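Long-range contact in type II restriction enzyme NgoMIV (Neisseria gonorrhoeae, PDB 4ABT), which cuts double-stranded DNA after the first G of the sequence GCCGGC, working as a homotetramer with magnesium ions: residues 141-146 against 182-187. Residues are numbered along the deposited sequence; the frame is centred on the assembly and turned at random.
Sequences IIVTRN and ASISCK. With CA (calcium ion), chain F; nucleotides of chain D.
I141 and V143 pack against A182, I184 and C186 on one face of the central sheet, between antiparallel strands. Four backbone bonds join the strands, two for each of the hydrogen-bonded pairs I141–I184 and V143–A182. The straightest runs from V143 N to A182 O (2.9 Å, 164° at the hydrogen), whereas I141 N to I184 O is longer, at 3.2 Å, and more bent (138°). Between them, at the non-hydrogen-bonded pair I142–S183, I142 CA also lies 3.3 Å from A182 O as a CA-H...O contact. The tight apolar side is continuous. V143 CG2, beside its own backbone N, rests on A182 CB and lies 4.1 Å from I184 CD1. I141 and I184 meet at their CB atoms (3.9 Å), their chains slanting across one another. With CG1 of I141 anti to its carbonyl carbon (chi1 -61°), CD1 projects out from the sheet to C186 SG, 3.5 Å away. Helix 62-81 covers this face through C73, S74, V77 and E70. These are neighbouring strands of the mixed core sheet of a PD-(D/E)XK-type nuclease; D140, just ahead of I141, and the backbone O of C186 place the metal site at this end of the strand pair. The other face is loosely joined: the I142 side chain touches Y108 and K95, its end leading away from strand 182-187, and S183 OG is hydrogen-bonded to OE2 of E201. Beyond the I141–I184 pair, strand 179-187 runs on to the solvated metal site. There C186 O binds calcium at 2.5 Å, together with D140, three waters and a DNA phosphate. K187 NZ donates to one of those waters (2.8 Å), which in turn donates to OP2 of nucleotide DC6 of chain D.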
ATOM      1  N   ILE B 141     -17.467  -9.434  12.512  1.00 17.40           N
ATOM      2  CA  ILE B 141     -17.464 -10.771  13.005  1.00 14.89           C
ATOM      3  C   ILE B 141     -15.990 -11.230  12.942  1.00 16.28           C
ATOM      4  O   ILE B 141     -15.313 -11.020  11.926  1.00 16.92           O
ATOM      5  CB  ILE B 141     -18.274 -11.658  12.113  1.00 14.01           C
ATOM      6  CG1 ILE B 141     -19.751 -11.230  12.027  1.00 12.92           C
ATOM      7  CG2 ILE B 141     -18.184 -13.094  12.608  1.00 13.66           C
ATOM      8  CD1 ILE B 141     -20.426 -11.859  10.839  1.00  8.82           C
ATOM      9  N   ILE B 142     -15.470 -11.840  13.999  1.00 14.81           N
ATOM     10  CA  ILE B 142     -14.154 -12.428  13.887  1.00 14.96           C
ATOM     11  C   ILE B 142     -14.234 -13.956  13.986  1.00 14.36           C
ATOM     12  O   ILE B 142     -15.171 -14.530  14.579  1.00 15.05           O
ATOM     13  CB  ILE B 142     -13.174 -11.798  14.941  1.00 14.50           C
ATOM     14  CG1 ILE B 142     -13.702 -12.009  16.335  1.00 16.80           C
ATOM     15  CG2 ILE B 142     -13.007 -10.261  14.687  1.00 15.23           C
ATOM     16  CD1 ILE B 142     -12.646 -11.952  17.450  1.00 19.63           C
ATOM     17  N   VAL B 143     -13.258 -14.628  13.404  1.00 13.99           N
ATOM     18  CA  VAL B 143     -13.022 -16.000  13.754  1.00 13.48           C
ATOM     19  C   VAL B 143     -11.647 -16.090  14.363  1.00 14.48           C
ATOM     20  O   VAL B 143     -10.700 -15.612  13.777  1.00 15.56           O
ATOM     21  CB  VAL B 143     -13.068 -16.911  12.570  1.00 13.79           C
ATOM     22  CG1 VAL B 143     -12.934 -18.396  13.070  1.00 14.89           C
ATOM     23  CG2 VAL B 143     -14.342 -16.697  11.750  1.00 11.63           C
ATOM     24  N   THR B 144     -11.516 -16.711  15.529  1.00 14.73           N
ATOM     25  CA  THR B 144     -10.200 -16.813  16.169  1.00 16.19           C
ATOM     26  C   THR B 144      -9.807 -18.311  16.408  1.00 16.86           C
ATOM     27  O   THR B 144     -10.644 -19.215  16.322  1.00 16.86           O
ATOM     28  CB  THR B 144     -10.116 -16.002  17.485  1.00 15.97           C
ATOM     29  OG1 THR B 144     -11.057 -16.526  18.412  1.00 18.58           O
ATOM     30  CG2 THR B 144     -10.469 -14.510  17.260  1.00 14.67           C
ATOM     31  N   ARG B 145      -8.524 -18.552  16.642  1.00 16.30           N
ATOM     32  CA  ARG B 145      -8.014 -19.879  16.966  1.00 16.05           C
ATOM     33  C   ARG B 145      -7.164 -19.708  18.226  1.00 15.66           C
ATOM     34  O   ARG B 145      -6.229 -18.945  18.215  1.00 15.40           O
ATOM     35  CB  ARG B 145      -7.115 -20.362  15.811  1.00 16.39           C
ATOM     36  CG  ARG B 145      -6.691 -21.758  15.953  1.00 14.87           C
ATOM     37  CD  ARG B 145      -5.693 -22.109  15.002  1.00 12.18           C
ATOM     38  NE  ARG B 145      -5.395 -23.498  15.226  1.00 15.01           N
ATOM     39  CZ  ARG B 145      -4.685 -24.246  14.397  1.00 15.15           C
ATOM     40  NH1 ARG B 145      -4.200 -23.706  13.279  1.00 18.50           N
ATOM     41  NH2 ARG B 145      -4.461 -25.536  14.668  1.00 13.71           N
ATOM     42  N   ASN B 146      -7.520 -20.409  19.288  1.00 15.93           N
ATOM     43  CA  ASN B 146      -6.770 -20.470  20.523  1.00 16.04           C
ATOM     44  C   ASN B 146      -5.557 -21.349  20.316  1.00 16.14           C
ATOM     45  O   ASN B 146      -5.491 -22.096  19.363  1.00 16.15           O
ATOM     46  CB  ASN B 146      -7.584 -21.084  21.672  1.00 14.89           C
ATOM     47  CG  ASN B 146      -8.754 -20.235  22.115  1.00 17.80           C
ATOM     48  OD1 ASN B 146      -9.768 -20.765  22.579  1.00 24.54           O
ATOM     49  ND2 ASN B 146      -8.640 -18.953  21.992  1.00 14.93           N
ATOM     50  N   ALA B 182      -9.951 -14.790  10.892  1.00 12.33           N
ATOM     51  CA  ALA B 182     -10.743 -14.114   9.861  1.00 13.13           C
ATOM     52  C   ALA B 182     -11.395 -12.882  10.415  1.00 13.69           C
ATOM     53  O   ALA B 182     -11.794 -12.860  11.573  1.00 13.77           O
ATOM     54  CB  ALA B 182     -11.842 -15.039   9.330  1.00 11.10           C
ATOM     55  N   SER B 183     -11.541 -11.870   9.565  1.00 14.76           N
ATOM     56  CA  SER B 183     -12.381 -10.703   9.856  1.00 14.47           C
ATOM     57  C   SER B 183     -13.434 -10.764   8.784  1.00 14.91           C
ATOM     58  O   SER B 183     -13.102 -10.905   7.608  1.00 16.25           O
ATOM     59  CB  SER B 183     -11.547  -9.437   9.685  1.00 14.83           C
ATOM     60  OG  SER B 183     -12.329  -8.332   9.273  1.00 13.71           O
ATOM     61  N   ILE B 184     -14.704 -10.694   9.167  1.00 15.42           N
ATOM     62  CA  ILE B 184     -15.812 -10.798   8.220  1.00 15.08           C
ATOM     63  C   ILE B 184     -16.629  -9.517   8.297  1.00 15.33           C
ATOM     64  O   ILE B 184     -17.257  -9.301   9.308  1.00 14.89           O
ATOM     65  CB  ILE B 184     -16.728 -12.025   8.558  1.00 15.18           C
ATOM     66  CG1 ILE B 184     -15.901 -13.314   8.664  1.00 15.79           C
ATOM     67  CG2 ILE B 184     -17.713 -12.244   7.460  1.00 17.08           C
ATOM     68  CD1 ILE B 184     -16.652 -14.585   9.148  1.00 12.62           C
ATOM     69  N   SER B 185     -16.629  -8.680   7.250  1.00 15.11           N
ATOM     70  CA  SER B 185     -17.510  -7.488   7.196  1.00 15.69           C
ATOM     71  C   SER B 185     -18.886  -7.815   6.578  1.00 15.08           C
ATOM     72  O   SER B 185     -18.961  -8.444   5.536  1.00 13.93           O
ATOM     73  CB  SER B 185     -16.936  -6.415   6.300  1.00 16.21           C
ATOM     74  OG  SER B 185     -15.882  -5.678   6.913  1.00 21.73           O
ATOM     75  N   CYS B 186     -19.955  -7.354   7.216  1.00 13.96           N
ATOM     76  CA  CYS B 186     -21.305  -7.493   6.716  1.00 13.36           C
ATOM     77  C   CYS B 186     -21.895  -6.180   6.208  1.00 12.91           C
ATOM     78  O   CYS B 186     -21.741  -5.128   6.813  1.00 12.31           O
ATOM     79  CB  CYS B 186     -22.160  -8.065   7.826  1.00 13.32           C
ATOM     80  SG  CYS B 186     -21.562  -9.618   8.390  1.00 13.39           S
ATOM     81  N   LYS B 187     -22.535  -6.237   5.054  1.00 13.20           N
ATOM     82  CA  LYS B 187     -23.221  -5.073   4.493  1.00 13.35           C
ATOM     83  C   LYS B 187     -24.594  -5.536   3.966  1.00 13.76           C
ATOM     84  O   LYS B 187     -24.730  -6.182   2.928  1.00 13.89           O
ATOM     85  CB  LYS B 187     -22.355  -4.289   3.466  1.00 12.54           C
ATOM     86  CG  LYS B 187     -20.932  -3.900   4.031  1.00 12.99           C
ATOM     87  CD  LYS B 187     -20.165  -2.849   3.223  1.00 13.22           C
ATOM     88  CE  LYS B 187     -19.117  -2.102   4.074  1.00 10.58           C
ATOM     89  NZ  LYS B 187     -19.721  -1.081   5.066  1.00 13.17           N
TER
HETATM   90 CA    CA F1287     -20.425  -3.790   8.417  1.00 14.76          CA
ATOM     91  P    DC D   6     -25.165  -2.288   7.252  1.00 12.15           P
ATOM     92  OP1  DC D   6     -25.447  -3.740   7.087  1.00 12.07           O
ATOM     93  OP2  DC D   6     -23.936  -1.715   6.625  1.00  8.18           O
ATOM     94  O5'  DC D   6     -26.364  -1.353   6.835  1.00 10.03           O
ATOM     95  C5'  DC D   6     -27.649  -1.739   7.342  1.00 11.54           C
ATOM     96  C4'  DC D   6     -28.716  -0.746   6.899  1.00  6.71           C
ATOM     97  O4'  DC D   6     -28.290   0.524   7.420  1.00 11.08           O
ATOM     98  C3'  DC D   6     -28.904  -0.551   5.390  1.00  6.56           C
ATOM     99  O3'  DC D   6     -30.292  -0.627   5.241  1.00 11.33           O
ATOM    100  C2'  DC D   6     -28.339   0.796   5.037  1.00  5.94           C
ATOM    101  C1'  DC D   6     -28.349   1.524   6.390  1.00 11.05           C
ATOM    102  N1   DC D   6     -27.189   2.525   6.525  1.00 10.21           N
ATOM    103  C2   DC D   6     -27.439   3.907   6.545  1.00 13.27           C
ATOM    104  O2   DC D   6     -28.639   4.266   6.474  1.00 16.74           O
ATOM    105  N3   DC D   6     -26.384   4.796   6.667  1.00 12.63           N
ATOM    106  C4   DC D   6     -25.113   4.326   6.749  1.00 12.51           C
ATOM    107  N4   DC D   6     -24.056   5.163   6.831  1.00  9.35           N
ATOM    108  C5   DC D   6     -24.867   2.907   6.726  1.00 13.09           C
ATOM    109  C6   DC D   6     -25.912   2.062   6.600  1.00  9.79           C
TER
HETATM  110  O   HOH W   1     -18.186  -3.418   7.310  1.00  6.05           O
HETATM  111  O   HOH W   2     -21.316  -2.012   7.236  1.00 14.32           O
HETATM  112  O   HOH W   3     -22.449  -4.530   9.639  1.00 14.82           O